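Long-range contacts in kynurenine formamidase (Bacillus anthracis, PDB 4CO9), which catalyses the zinc-dependent hydrolysis of N-formyl-L-kynurenine to L-kynurenine and formate, the second step of the kynurenine pathway of tryptophan degradation: residues C[9-14]-C[175-180]; C[112-117]-C[146-151]; C[68-73]-C[197-202]. All coordinates share one frame; numbering follows the deposited sequence. Where two conformers were deposited one is given.

Interaction 1 of 3, residues C[9-14]-C[175-180]. With ZN (zinc ion), chain O; ZN (zinc ion), chain P.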
# COMPACT_ATOMS: atom_id res chain seq x y z
N ILE C 9 13.85 -1.54 -4.33
CA ILE C 9 13.79 -0.61 -5.44
C ILE C 9 12.33 -0.28 -5.74
O ILE C 9 11.52 -1.17 -5.93
CB ILE C 9 14.40 -1.21 -6.72
CG1 ILE C 9 15.87 -1.58 -6.46
CG2 ILE C 9 14.32 -0.25 -7.90
CD1 ILE C 9 16.41 -2.57 -7.48
N ASP C 10 12.02 1.01 -5.82
CA ASP C 10 10.67 1.48 -6.14
C ASP C 10 10.35 1.22 -7.61
O ASP C 10 11.10 1.64 -8.50
CB ASP C 10 10.59 2.98 -5.84
CG ASP C 10 9.17 3.53 -5.82
OD1 ASP C 10 8.20 2.77 -6.00
OD2 ASP C 10 9.03 4.76 -5.61
N ILE C 11 9.25 0.51 -7.87
CA ILE C 11 8.76 0.34 -9.25
C ILE C 11 7.33 0.86 -9.40
O ILE C 11 6.56 0.36 -10.23
CB ILE C 11 8.90 -1.12 -9.74
CG1 ILE C 11 8.15 -2.11 -8.85
CG2 ILE C 11 10.37 -1.48 -9.82
CD1 ILE C 11 7.87 -3.43 -9.52
N SER C 12 6.99 1.86 -8.59
CA SER C 12 5.67 2.48 -8.62
C SER C 12 5.70 3.84 -9.31
O SER C 12 6.71 4.54 -9.29
CB SER C 12 5.15 2.68 -7.20
OG SER C 12 5.16 1.46 -6.47
N GLN C 13 4.58 4.20 -9.94
CA GLN C 13 4.42 5.53 -10.53
C GLN C 13 4.12 6.58 -9.46
O GLN C 13 3.27 6.36 -8.61
CB GLN C 13 3.30 5.51 -11.56
CG GLN C 13 3.58 4.66 -12.79
CD GLN C 13 2.50 4.73 -13.84
OE1 GLN C 13 1.38 5.15 -13.58
NE2 GLN C 13 2.84 4.32 -15.06
N PRO C 14 4.80 7.74 -9.50
CA PRO C 14 4.48 8.77 -8.53
C PRO C 14 3.04 9.23 -8.68
O PRO C 14 2.58 9.46 -9.81
CB PRO C 14 5.45 9.91 -8.88
CG PRO C 14 6.59 9.24 -9.54
CD PRO C 14 5.99 8.09 -10.32
N GLU C 175 -0.90 -3.72 -12.61
CA GLU C 175 -0.77 -2.84 -13.76
C GLU C 175 0.03 -1.58 -13.42
O GLU C 175 0.11 -1.18 -12.25
CB GLU C 175 -2.16 -2.47 -14.30
CG GLU C 175 -2.83 -3.63 -15.00
CD GLU C 175 -4.34 -3.51 -15.11
OE1 GLU C 175 -4.95 -2.73 -14.34
OE2 GLU C 175 -4.93 -4.22 -15.98
N ASN C 176 0.63 -0.99 -14.46
CA ASN C 176 1.41 0.24 -14.34
C ASN C 176 2.65 0.16 -13.45
O ASN C 176 3.02 1.14 -12.80
CB ASN C 176 0.53 1.42 -13.89
CG ASN C 176 -0.34 1.97 -15.01
OD1 ASN C 176 0.01 1.89 -16.18
ND2 ASN C 176 -1.46 2.56 -14.64
N VAL C 177 3.33 -0.98 -13.42
CA VAL C 177 4.65 -1.00 -12.80
C VAL C 177 5.64 -0.23 -13.68
O VAL C 177 5.38 -0.05 -14.86
CB VAL C 177 5.18 -2.42 -12.48
CG1 VAL C 177 4.41 -3.03 -11.32
CG2 VAL C 177 5.16 -3.33 -13.70
N VAL C 178 6.72 0.23 -13.08
CA VAL C 178 7.76 1.00 -13.75
C VAL C 178 9.03 0.16 -13.76
O VAL C 178 9.60 -0.11 -12.70
CB VAL C 178 8.05 2.30 -13.00
CG1 VAL C 178 9.08 3.13 -13.73
CG2 VAL C 178 6.76 3.07 -12.79
N LEU C 179 9.44 -0.28 -14.94
CA LEU C 179 10.51 -1.27 -15.04
C LEU C 179 11.70 -0.85 -15.91
O LEU C 179 12.63 -1.64 -16.06
CB LEU C 179 9.93 -2.58 -15.59
CG LEU C 179 8.82 -3.27 -14.79
CD1 LEU C 179 8.35 -4.51 -15.54
CD2 LEU C 179 9.27 -3.62 -13.38
N ASP C 180 11.72 0.35 -16.46
CA ASP C 180 12.83 0.71 -17.35
C ASP C 180 14.17 0.90 -16.62
O ASP C 180 15.22 0.74 -17.22
CB ASP C 180 12.47 1.90 -18.25
CG ASP C 180 11.77 1.47 -19.54
OD1 ASP C 180 11.18 0.36 -19.61
OD2 ASP C 180 11.82 2.26 -20.51
ZN ZN O . -6.95 -3.96 -15.44
ZN ZN P . -6.86 -1.72 -13.29
O HOH W 1 1.24 3.82 -17.61
O HOH W 2 5.15 2.39 -16.15
O HOH W 3 -7.93 -2.26 -14.95
O HOH W 4 -7.17 -2.61 -17.57
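The chain leaving strand 9-10, an outer strand of the central mixed sheet, lies against the loop after strand 172-175, where Ile11 and Gln13 meet Asn176, Val177, Val178 and Leu179. Val178 N donates to Ile11 O at 2.9 Å, the one direct hydrogen bond between the segments, and Val177 CA adds a CA-H...O contact to that oxygen. With chi1 at 58°, Ile11 CG1 stands between its own N and carbonyl carbon and carries CD1 alongside Val177 CG1 (3.9 Å) and on to Leu179 CD2 (4.1 Å); Ile11 and Leu179 also pack on Leu110 of strand 108-112. Strand 172-175 ends at the binuclear zinc site with Glu175, which chelates one zinc ion through OE2 (2.1 Å) and OE1, and OE1 also reaches the second zinc at 2.4 Å, with His52, His56, Asp58 and His163 as the other protein ligands. Gln13, extended beyond CG, sets CG 3.6 Å from Val178 CG2 and lays its amide against that of Asn176, the planes 21° apart; the amides share no direct hydrogen bond, and Asn176 has its strongest polar partner in Gly54. Gln13 NE2 donates to two waters; one donates in turn to Asn176 OD1, the other to Val177 O.

Interaction 2 of 3, residues C[112-117]-C[146-151]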
# COMPACT_ATOMS: atom_id res chain seq x y z
N ARG C 112 8.14 -6.40 -18.94
CA ARG C 112 8.57 -5.10 -19.42
C ARG C 112 8.27 -4.99 -20.92
O ARG C 112 8.95 -5.61 -21.74
CB ARG C 112 10.08 -4.88 -19.19
CG ARG C 112 10.50 -3.43 -19.40
CD ARG C 112 12.01 -3.19 -19.50
NE ARG C 112 12.74 -3.65 -18.32
CZ ARG C 112 13.26 -4.87 -18.19
NH1 ARG C 112 13.17 -5.75 -19.19
NH2 ARG C 112 13.87 -5.20 -17.07
N THR C 113 7.24 -4.23 -21.26
CA THR C 113 6.94 -3.94 -22.66
C THR C 113 7.72 -2.72 -23.13
O THR C 113 7.99 -2.59 -24.31
CB THR C 113 5.44 -3.66 -22.91
OG1 THR C 113 5.08 -2.39 -22.36
CG2 THR C 113 4.56 -4.76 -22.33
N SER C 114 8.07 -1.84 -22.19
CA SER C 114 8.70 -0.55 -22.49
C SER C 114 7.94 0.21 -23.57
O SER C 114 8.53 0.94 -24.35
CB SER C 114 10.16 -0.74 -22.92
OG SER C 114 10.91 -1.40 -21.90
N SER C 115 6.62 0.02 -23.61
CA SER C 115 5.80 0.57 -24.70
C SER C 115 5.38 2.01 -24.42
O SER C 115 5.21 2.79 -25.35
CB SER C 115 4.60 -0.29 -24.97
OG SER C 115 3.78 0.30 -25.96
N HIS C 116 5.22 2.36 -23.15
CA HIS C 116 4.69 3.68 -22.81
C HIS C 116 5.64 4.40 -21.85
O HIS C 116 6.49 5.18 -22.29
CB HIS C 116 3.27 3.56 -22.25
CG HIS C 116 2.62 4.88 -21.99
ND1 HIS C 116 2.38 5.81 -22.99
CD2 HIS C 116 2.15 5.44 -20.85
CE1 HIS C 116 1.80 6.87 -22.47
NE2 HIS C 116 1.66 6.68 -21.17
N GLY C 117 5.53 4.12 -20.55
CA GLY C 117 6.46 4.68 -19.57
C GLY C 117 6.33 6.16 -19.27
O GLY C 117 7.22 6.74 -18.66
N GLY C 146 2.29 -9.04 -13.88
CA GLY C 146 2.39 -7.59 -13.83
C GLY C 146 2.83 -7.05 -15.17
O GLY C 146 3.65 -7.69 -15.84
N VAL C 147 2.29 -5.90 -15.55
CA VAL C 147 2.66 -5.23 -16.78
C VAL C 147 2.98 -3.75 -16.55
O VAL C 147 2.43 -3.12 -15.64
CB VAL C 147 1.56 -5.36 -17.87
CG1 VAL C 147 1.42 -6.81 -18.28
CG2 VAL C 147 0.22 -4.81 -17.38
N ASP C 148 3.87 -3.21 -17.39
CA ASP C 148 4.25 -1.79 -17.27
C ASP C 148 3.38 -0.87 -18.12
O ASP C 148 3.84 0.17 -18.59
CB ASP C 148 5.73 -1.60 -17.61
CG ASP C 148 6.08 -2.02 -19.03
OD1 ASP C 148 5.23 -2.62 -19.72
OD2 ASP C 148 7.24 -1.78 -19.44
N VAL C 149 2.11 -1.25 -18.29
CA VAL C 149 1.10 -0.46 -18.99
C VAL C 149 -0.22 -0.54 -18.20
O VAL C 149 -0.32 -1.33 -17.26
CB VAL C 149 0.90 -0.95 -20.44
CG1 VAL C 149 2.07 -0.50 -21.30
CG2 VAL C 149 0.76 -2.46 -20.48
N PRO C 150 -1.22 0.29 -18.54
CA PRO C 150 -2.42 0.37 -17.68
C PRO C 150 -3.36 -0.82 -17.73
O PRO C 150 -4.25 -0.91 -16.89
CB PRO C 150 -3.15 1.60 -18.21
CG PRO C 150 -2.11 2.40 -18.90
CD PRO C 150 -1.16 1.41 -19.49
N SER C 151 -3.20 -1.68 -18.72
CA SER C 151 -4.12 -2.79 -18.89
C SER C 151 -3.46 -4.03 -19.46
O SER C 151 -2.43 -3.95 -20.13
CB SER C 151 -5.28 -2.37 -19.78
OG SER C 151 -6.32 -3.34 -19.73
O HOH W 5 5.59 0.91 -20.86
O HOH W 6 3.65 2.77 -18.73
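Thr113 and Asp148 meet where parallel neighbours 108-112 and 144-147 leave the central sheet, two strands whose beta-alpha-beta connection includes helix 133-140. Asp148 holds CG between its backbone N and carbonyl carbon (chi1 61°), which turns the carboxylate onto the backbone of the 112-117 turn. OD1 accepts twice, from Thr113 OG1 at 2.7 Å and from Thr113 N at 3.0 Å; both donors lie on its syn side but approach from opposite faces of the carboxylate plane. OD2 takes Ser114 N at 2.9 Å on its syn lone pair. Thr113 puts OG1 in the equally hemmed-in rotamer (chi1 72°), where it can give its proton to Asp148 and still accept from Ser115 N at 3.1 Å, an ST turn. Val149 lays CG1 3.7 Å from Thr113 OG1. Two waters donate to Asp148 O and accept from His116 N and Gly117 N respectively, while His116 NE2 is hydrogen-bonded to Glu121 O. Arg112 directs its guanidinium group to Asp86, Asp184 and Val182 O, and its NE stays 5.9 Å from Asp148 OD2. Three bonds hold the buried carboxylate against rotation, a setting consistent with an ionised Asp148, its charge probably met by the N-H and hydroxyl donors of the turn.

Interaction 3 of 3, residues C[68-73]-C[197-202]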
# COMPACT_ATOMS: atom_id res chain seq x y z
N LYS C 68 -14.57 -11.55 -6.56
CA LYS C 68 -14.00 -11.14 -5.29
C LYS C 68 -13.70 -9.65 -5.25
O LYS C 68 -13.28 -9.06 -6.25
CB LYS C 68 -12.69 -11.88 -5.00
CG LYS C 68 -12.83 -13.32 -4.53
CD LYS C 68 -11.45 -13.83 -4.08
CE LYS C 68 -11.50 -15.22 -3.49
N LYS C 69 -13.90 -9.07 -4.07
CA LYS C 69 -13.48 -7.70 -3.78
C LYS C 69 -12.06 -7.75 -3.22
O LYS C 69 -11.56 -8.82 -2.88
CB LYS C 69 -14.38 -7.06 -2.74
CG LYS C 69 -15.88 -7.19 -2.98
CD LYS C 69 -16.32 -6.43 -4.22
CE LYS C 69 -17.78 -6.00 -4.14
NZ LYS C 69 -18.70 -7.16 -4.14
N VAL C 70 -11.43 -6.59 -3.11
CA VAL C 70 -10.02 -6.52 -2.77
C VAL C 70 -9.67 -7.27 -1.48
O VAL C 70 -8.69 -8.02 -1.46
CB VAL C 70 -9.53 -5.06 -2.67
CG1 VAL C 70 -8.20 -4.97 -1.92
CG2 VAL C 70 -9.38 -4.47 -4.05
N LEU C 71 -10.43 -7.06 -0.42
CA LEU C 71 -10.07 -7.63 0.86
C LEU C 71 -10.18 -9.17 0.85
O LEU C 71 -9.55 -9.83 1.68
CB LEU C 71 -10.92 -7.03 1.98
CG LEU C 71 -10.57 -7.41 3.43
CD1 LEU C 71 -9.11 -7.13 3.76
CD2 LEU C 71 -11.47 -6.66 4.40
N ASP C 72 -10.96 -9.72 -0.08
CA ASP C 72 -11.09 -11.18 -0.24
C ASP C 72 -9.84 -11.79 -0.88
O ASP C 72 -9.68 -13.01 -0.89
CB ASP C 72 -12.28 -11.54 -1.13
CG ASP C 72 -13.62 -10.99 -0.65
OD1 ASP C 72 -13.82 -10.94 0.58
OD2 ASP C 72 -14.46 -10.58 -1.51
N LEU C 73 -8.98 -10.96 -1.48
CA LEU C 73 -7.82 -11.48 -2.17
C LEU C 73 -6.73 -11.96 -1.20
O LEU C 73 -6.48 -11.34 -0.16
CB LEU C 73 -7.24 -10.44 -3.13
CG LEU C 73 -8.19 -9.95 -4.23
CD1 LEU C 73 -7.59 -8.72 -4.91
CD2 LEU C 73 -8.44 -11.04 -5.26
N SER C 197 -12.53 -3.36 1.77
CA SER C 197 -13.59 -4.36 1.87
C SER C 197 -14.37 -4.55 0.58
O SER C 197 -14.71 -5.66 0.22
CB SER C 197 -14.57 -4.00 3.00
OG SER C 197 -13.92 -3.90 4.25
N ASP C 198 -14.67 -3.44 -0.10
CA ASP C 198 -15.69 -3.46 -1.14
C ASP C 198 -15.18 -3.09 -2.52
O ASP C 198 -15.97 -2.97 -3.45
CB ASP C 198 -16.82 -2.52 -0.75
CG ASP C 198 -17.43 -2.88 0.59
OD1 ASP C 198 -17.74 -4.05 0.79
OD2 ASP C 198 -17.58 -1.99 1.44
N ALA C 199 -13.87 -2.90 -2.67
CA ALA C 199 -13.33 -2.30 -3.87
C ALA C 199 -13.03 -3.27 -5.01
O ALA C 199 -12.83 -4.47 -4.80
CB ALA C 199 -12.09 -1.46 -3.54
N ASP C 200 -12.95 -2.68 -6.20
CA ASP C 200 -12.68 -3.33 -7.45
C ASP C 200 -11.19 -3.43 -7.74
O ASP C 200 -10.80 -3.97 -8.77
CB ASP C 200 -13.37 -2.57 -8.59
CG ASP C 200 -13.00 -1.07 -8.62
OD1 ASP C 200 -13.24 -0.35 -7.63
OD2 ASP C 200 -12.48 -0.62 -9.66
N GLY C 201 -10.36 -2.91 -6.84
CA GLY C 201 -8.90 -2.93 -7.01
C GLY C 201 -8.29 -2.00 -5.98
O GLY C 201 -9.01 -1.48 -5.13
N SER C 202 -6.98 -1.82 -6.03
CA SER C 202 -6.31 -0.95 -5.08
C SER C 202 -5.03 -0.40 -5.64
O SER C 202 -4.27 -1.13 -6.27
CB SER C 202 -5.95 -1.71 -3.80
OG SER C 202 -5.29 -0.86 -2.88
O HOH W 7 -14.79 -7.97 1.50
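Lys69 leads into, and Val70 begins, a short 3-10 turn, residues 70-72, that lies against the chain leading from Ser197 into strand 201-203, an outer strand of the mixed sheet. The backbones are joined by Val70 N, which donates to Ala199 O at 3.1 Å, and Asp72 OD2 steadies the turn by accepting from Lys69 N. The Lys69 side chain follows the carbonyls of the facing segment. Its CB is 3.3 Å from Ser197 O, and CG still borders that oxygen at 3.7 Å. A bend at chi2 (-66°) then carries CD over to Asp198 O, 3.6 Å away, and CE keeps the same spacing from it. The second bend, at chi4, leads NZ off: it remains 5.9 Å from Asp198 OD1, and the lysine makes a cation-pi contact with Phe61. One water donates to both Ser197 O (2.6 Å) and, more distantly, Asp72 OD1. Leu71 CD2 packs on Ser197 OG, a hydroxyl hydrogen-bonded to Asn16 of the second subunit. Asp200 turns away and hydrogen-bonds to the zinc ligand His52 through OD2 and to Tyr30 of the second subunit through OD1, a second-shell position that links the metal site to the dimer interface. Toward strand 201-203, Val70 CG2 touches Ala199 CB and presses to 3.2 Å from Gly201 O, a buried carbonyl oxygen with no polar partner in the model.

From the N terminus the chain passes 9-14, 68-73 and 112-117, whose contact with 146-151 closes first and makes interaction 2 the shortest loop, tying together the ends of neighbouring strands 108-112 and 144-147. Segment 175-180 next returns to 9-14, closing interaction 1 between the chain after strand 9-10 and the loop after 172-175; 197-202 returns to 68-73 for interaction 3, joining the 70-72 turn to the approach to strand 201-203. Interaction 2 is thus nested in both others, while interactions 1 and 3 cross. Interactions 1 and 2 adjoin through probable hydrogen bonds, Asn176 N to Val149 O (3.0 Å) and Asp180 OD1 to Ser114 OG (2.9 Å). Interactions 1 and 3 also touch the second subunit.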